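Local atomic coordinates of protein synthesis inhibitor I (Hordeum vulgare, PDB entry 4FBC), a protein that belongs to the ribosome-inactivating proteins, a family of alpha+beta fold, and is modelled with adenosine monophosphate in its pocket. Residues E90-L102 and V143-P155. The protein carries 3 engineered substitutions. Numbering follows the deposited sequence.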
loop_
_atom_site.group_PDB
_atom_site.type_symbol
_atom_site.label_atom_id
_atom_site.label_comp_id
_atom_site.label_asym_id
_atom_site.label_seq_id
_atom_site.Cartn_x
_atom_site.Cartn_y
_atom_site.Cartn_z
ATOM N N GLU A 90 -8.804 -3.773 0.621
ATOM C CA GLU A 90 -10.050 -4.433 0.216
ATOM C C GLU A 90 -11.248 -4.124 1.102
ATOM O O GLU A 90 -12.392 -4.264 0.668
ATOM C CB GLU A 90 -9.862 -5.947 0.086
ATOM C CG GLU A 90 -8.969 -6.384 -1.073
ATOM C CD GLU A 90 -9.527 -6.026 -2.448
ATOM O OE1 GLU A 90 -10.722 -5.673 -2.565
ATOM O OE2 GLU A 90 -8.757 -6.095 -3.425
ATOM N N GLY A 91 -10.991 -3.695 2.334
ATOM C CA GLY A 91 -12.065 -3.408 3.270
ATOM C C GLY A 91 -11.805 -2.223 4.181
ATOM O O GLY A 91 -10.654 -1.868 4.440
ATOM N N PHE A 92 -12.874 -1.587 4.650
ATOM C CA PHE A 92 -12.749 -0.583 5.709
ATOM C C PHE A 92 -13.962 -0.639 6.625
ATOM O O PHE A 92 -15.063 -0.985 6.197
ATOM C CB PHE A 92 -12.532 0.829 5.156
ATOM C CG PHE A 92 -13.695 1.371 4.377
ATOM C CD1 PHE A 92 -14.750 2.003 5.022
ATOM C CD2 PHE A 92 -13.721 1.270 2.996
ATOM C CE1 PHE A 92 -15.819 2.505 4.305
ATOM C CE2 PHE A 92 -14.785 1.777 2.268
ATOM C CZ PHE A 92 -15.832 2.394 2.922
ATOM N N LYS A 93 -13.755 -0.300 7.890
ATOM C CA LYS A 93 -14.795 -0.491 8.892
ATOM C C LYS A 93 -15.277 0.856 9.421
ATOM O O LYS A 93 -14.495 1.625 9.979
ATOM C CB LYS A 93 -14.244 -1.361 10.028
ATOM C CG LYS A 93 -15.269 -1.791 11.060
ATOM C CD LYS A 93 -14.579 -2.576 12.158
ATOM C CE LYS A 93 -15.566 -3.174 13.141
ATOM N NZ LYS A 93 -14.856 -3.866 14.265
ATOM N N SER A 94 -16.564 1.143 9.237
ATOM C CA SER A 94 -17.151 2.400 9.691
ATOM C C SER A 94 -17.500 2.350 11.180
ATOM O O SER A 94 -17.405 1.298 11.809
ATOM C CB SER A 94 -18.380 2.753 8.852
ATOM O OG SER A 94 -19.330 1.700 8.832
ATOM N N SER A 95 -17.893 3.490 11.742
ATOM C CA SER A 95 -18.116 3.593 13.187
ATOM C C SER A 95 -19.280 2.746 13.722
ATOM O O SER A 95 -19.302 2.401 14.907
ATOM C CB SER A 95 -18.294 5.059 13.601
ATOM O OG SER A 95 -19.393 5.649 12.933
ATOM N N ASP A 96 -20.241 2.413 12.860
ATOM C CA ASP A 96 -21.371 1.579 13.280
ATOM C C ASP A 96 -21.031 0.091 13.222
ATOM O O ASP A 96 -21.887 -0.760 13.467
ATOM C CB ASP A 96 -22.618 1.878 12.440
ATOM C CG ASP A 96 -22.470 1.455 10.986
ATOM O OD1 ASP A 96 -21.332 1.238 10.523
ATOM O OD2 ASP A 96 -23.503 1.346 10.297
ATOM N N GLY A 97 -19.782 -0.220 12.880
ATOM C CA GLY A 97 -19.315 -1.596 12.868
ATOM C C GLY A 97 -19.404 -2.294 11.521
ATOM O O GLY A 97 -19.012 -3.452 11.389
ATOM N N THR A 98 -19.907 -1.588 10.514
ATOM C CA THR A 98 -20.078 -2.176 9.186
ATOM C C THR A 98 -18.748 -2.294 8.441
ATOM O O THR A 98 -18.039 -1.300 8.266
ATOM C CB THR A 98 -21.049 -1.346 8.321
ATOM O OG1 THR A 98 -22.328 -1.270 8.963
ATOM C CG2 THR A 98 -21.223 -1.986 6.960
ATOM N N TRP A 99 -18.417 -3.506 7.998
ATOM C CA TRP A 99 -17.305 -3.701 7.067
ATOM C C TRP A 99 -17.767 -3.441 5.638
ATOM O O TRP A 99 -18.740 -4.048 5.161
ATOM C CB TRP A 99 -16.733 -5.117 7.184
ATOM C CG TRP A 99 -15.698 -5.275 8.269
ATOM C CD1 TRP A 99 -15.862 -5.886 9.478
ATOM C CD2 TRP A 99 -14.338 -4.811 8.235
ATOM N NE1 TRP A 99 -14.690 -5.828 10.201
ATOM C CE2 TRP A 99 -13.739 -5.179 9.457
ATOM C CE3 TRP A 99 -13.573 -4.127 7.287
ATOM C CZ2 TRP A 99 -12.404 -4.878 9.755
ATOM C CZ3 TRP A 99 -12.255 -3.824 7.585
ATOM C CH2 TRP A 99 -11.682 -4.204 8.808
ATOM N N TRP A 100 -17.080 -2.520 4.971
ATOM C CA TRP A 100 -17.333 -2.213 3.573
ATOM C C TRP A 100 -16.228 -2.846 2.745
ATOM O O TRP A 100 -15.071 -2.861 3.159
ATOM C CB TRP A 100 -17.358 -0.698 3.361
ATOM C CG TRP A 100 -18.397 -0.024 4.195
ATOM C CD1 TRP A 100 -18.251 0.459 5.465
ATOM C CD2 TRP A 100 -19.753 0.240 3.819
ATOM N NE1 TRP A 100 -19.434 1.011 5.900
ATOM C CE2 TRP A 100 -20.371 0.883 4.909
ATOM C CE3 TRP A 100 -20.505 -0.017 2.669
ATOM C CZ2 TRP A 100 -21.709 1.280 4.879
ATOM C CZ3 TRP A 100 -21.828 0.383 2.640
ATOM C CH2 TRP A 100 -22.417 1.025 3.737
ATOM N N GLU A 101 -16.585 -3.394 1.590
ATOM C CA GLU A 101 -15.597 -4.026 0.723
ATOM C C GLU A 101 -15.550 -3.386 -0.663
ATOM O O GLU A 101 -16.525 -2.786 -1.125
ATOM C CB GLU A 101 -15.857 -5.524 0.606
ATOM C CG GLU A 101 -17.200 -5.867 -0.005
ATOM C CD GLU A 101 -17.461 -7.361 0.002
ATOM O OE1 GLU A 101 -16.516 -8.138 0.291
ATOM O OE2 GLU A 101 -18.608 -7.750 -0.297
ATOM N N LEU A 102 -14.402 -3.531 -1.318
ATOM C CA LEU A 102 -14.160 -2.927 -2.620
ATOM C C LEU A 102 -14.257 -3.965 -3.730
ATOM O O LEU A 102 -14.057 -3.654 -4.913
ATOM C CB LEU A 102 -12.781 -2.265 -2.643
ATOM C CG LEU A 102 -12.701 -1.049 -1.729
ATOM C CD1 LEU A 102 -11.249 -0.706 -1.412
ATOM C CD2 LEU A 102 -13.385 0.125 -2.406
ATOM N N VAL A 143 -10.646 10.098 6.264
ATOM C CA VAL A 143 -10.948 9.254 7.421
ATOM C C VAL A 143 -12.366 9.547 7.920
ATOM O O VAL A 143 -13.136 8.632 8.207
ATOM C CB VAL A 143 -9.897 9.409 8.549
ATOM C CG1 VAL A 143 -10.383 8.794 9.853
ATOM C CG2 VAL A 143 -8.598 8.767 8.138
ATOM N N THR A 144 -12.713 10.827 7.989
ATOM C CA THR A 144 -14.053 11.242 8.405
ATOM C C THR A 144 -15.152 10.686 7.494
ATOM O O THR A 144 -16.172 10.193 7.974
ATOM C CB THR A 144 -14.170 12.777 8.453
ATOM O OG1 THR A 144 -13.248 13.290 9.424
ATOM C CG2 THR A 144 -15.583 13.199 8.832
ATOM N N ALA A 145 -14.936 10.772 6.185
ATOM C CA ALA A 145 -15.955 10.373 5.209
ATOM C C ALA A 145 -16.248 8.877 5.259
ATOM O O ALA A 145 -17.415 8.461 5.208
ATOM C CB ALA A 145 -15.541 10.783 3.812
ATOM N N LEU A 146 -15.191 8.072 5.349
ATOM C CA LEU A 146 -15.341 6.617 5.366
ATOM C C LEU A 146 -15.786 6.111 6.740
ATOM O O LEU A 146 -16.594 5.187 6.842
ATOM C CB LEU A 146 -14.041 5.922 4.927
ATOM C CG LEU A 146 -13.520 6.247 3.525
ATOM C CD1 LEU A 146 -12.327 5.367 3.150
ATOM C CD2 LEU A 146 -14.616 6.125 2.465
ATOM N N HIS A 147 -15.266 6.721 7.801
ATOM C CA HIS A 147 -15.596 6.269 9.149
ATOM C C HIS A 147 -17.053 6.574 9.501
ATOM O O HIS A 147 -17.652 5.879 10.322
ATOM C CB HIS A 147 -14.679 6.931 10.175
ATOM C CG HIS A 147 -14.629 6.228 11.495
ATOM N ND1 HIS A 147 -14.628 6.905 12.695
ATOM C CD2 HIS A 147 -14.546 4.911 11.805
ATOM C CE1 HIS A 147 -14.558 6.036 13.688
ATOM N NE2 HIS A 147 -14.508 4.819 13.175
ATOM N N GLY A 148 -17.614 7.611 8.886
ATOM C CA GLY A 148 -18.967 8.045 9.200
ATOM C C GLY A 148 -20.061 7.376 8.381
ATOM O O GLY A 148 -21.253 7.591 8.622
ATOM N N ARG A 149 -19.656 6.569 7.408
ATOM C CA ARG A 149 -20.597 5.822 6.576
ATOM C C ARG A 149 -21.452 4.891 7.440
ATOM O O ARG A 149 -20.940 4.210 8.320
ATOM C CB ARG A 149 -19.815 5.016 5.527
ATOM C CG ARG A 149 -20.636 4.536 4.350
ATOM C CD ARG A 149 -19.774 3.828 3.311
ATOM N NE ARG A 149 -20.588 3.340 2.201
ATOM C CZ ARG A 149 -20.885 4.063 1.129
ATOM N NH1 ARG A 149 -20.419 5.301 1.024
ATOM N NH2 ARG A 149 -21.636 3.550 0.162
ATOM N N THR A 150 -22.762 4.875 7.225
ATOM C CA THR A 150 -23.582 3.885 7.918
ATOM C C THR A 150 -24.284 2.970 6.920
ATOM O O THR A 150 -24.554 3.360 5.778
ATOM C CB THR A 150 -24.601 4.509 8.909
ATOM O OG1 THR A 150 -25.873 4.659 8.265
ATOM C CG2 THR A 150 -24.118 5.866 9.416
ATOM N N LYS A 151 -24.560 1.747 7.364
ATOM C CA LYS A 151 -25.156 0.724 6.518
ATOM C C LYS A 151 -26.501 1.172 5.949
ATOM O O LYS A 151 -26.881 0.769 4.850
ATOM C CB LYS A 151 -25.324 -0.575 7.311
ATOM C CG LYS A 151 -25.398 -1.830 6.449
ATOM C CD LYS A 151 -25.620 -3.073 7.302
ATOM C CE LYS A 151 -24.768 -4.234 6.817
ATOM N NZ LYS A 151 -25.371 -5.567 7.129
ATOM N N ALA A 152 -27.202 2.026 6.690
ATOM C CA ALA A 152 -28.562 2.427 6.328
ATOM C C ALA A 152 -28.672 3.668 5.439
ATOM O O ALA A 152 -29.768 3.981 4.964
ATOM C CB ALA A 152 -29.412 2.608 7.581
ATOM N N ASP A 153 -27.565 4.381 5.229
ATOM C CA ASP A 153 -27.589 5.568 4.369
ATOM C C ASP A 153 -28.119 5.205 2.991
ATOM O O ASP A 153 -27.876 4.103 2.498
ATOM C CB ASP A 153 -26.192 6.179 4.201
ATOM C CG ASP A 153 -25.620 6.708 5.497
ATOM O OD1 ASP A 153 -25.628 5.955 6.486
ATOM O OD2 ASP A 153 -25.151 7.867 5.520
ATOM N N LYS A 154 -28.852 6.125 2.373
ATOM C CA LYS A 154 -29.199 5.953 0.972
ATOM C C LYS A 154 -28.057 6.508 0.124
ATOM O O LYS A 154 -27.784 7.712 0.140
ATOM C CB LYS A 154 -30.539 6.611 0.623
ATOM C CG LYS A 154 -30.651 8.080 0.986
ATOM C CD LYS A 154 -31.588 8.808 0.036
ATOM C CE LYS A 154 -31.854 10.217 0.530
ATOM N NZ LYS A 154 -32.160 10.208 1.990
ATOM N N PRO A 155 -27.354 5.615 -0.591
ATOM C CA PRO A 155 -26.236 6.058 -1.425
ATOM C C PRO A 155 -26.728 7.102 -2.414
ATOM O O PRO A 155 -27.879 7.051 -2.855
ATOM C CB PRO A 155 -25.814 4.782 -2.163
ATOM C CG PRO A 155 -26.310 3.655 -1.309
ATOM C CD PRO A 155 -27.577 4.161 -0.677
HETATM O O HOH W 1 -20.900 4.710 10.930
#
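An antiparallel beta hairpin of the ribosome-inactivating fold, strands 89-93 and 99-101 joined by a type I turn from Ser94 to Gly97, docks against the C-terminal part of helix 136-147 and the loop after it, with Trp100 lying under the side chain of Arg149. The arginine runs extended over one indole face: Arg149 CD stands 3.5 Å from the centroid of the Trp100 six-membered ring in a CH-pi contact, and Arg149 CZ makes a cation-pi contact at 4.3 Å from the same centroid. The guanidinium stands nearly upright on the indole, their planes 85° apart, and its NH2 is hydrogen-bonded to Gln160 OE1 of helix 157-179. Thr98 CG2 packs on the opposite indole face. At the ring's edge, Trp100 NE1 donates in plane to Ser94 OG at 3.0 Å, and Ser94 OG in turn donates to Asp96 OD1. That same oxygen takes Thr98 N from the other face of the carboxylate, closing an Asx turn. Asp96 turns its second oxygen across the contact: Lys151 N reaches Asp96 OD2 on the syn side at 3.1 Å, almost straight (167°). Ser95 N donates a hydrogen bond to His147 O at 2.8 Å, while Ser95 CB lies over the imidazole face. A chi1 of -161° sets the His147 ring opposite the backbone N and swings it alongside the turn, where Lys93 O meets its edge. A water joins Ser95 OG to Arg149 O. Deeper in, Leu146 CD1 sits over the centre of the Phe92 ring, 4.3 Å from its centroid. Both carboxylate oxygens of Asp96 thus accept backbone N-H groups, one from each segment, so this one side chain braces the Asx turn and ties it to the loop; these donors would probably favour its ionised form.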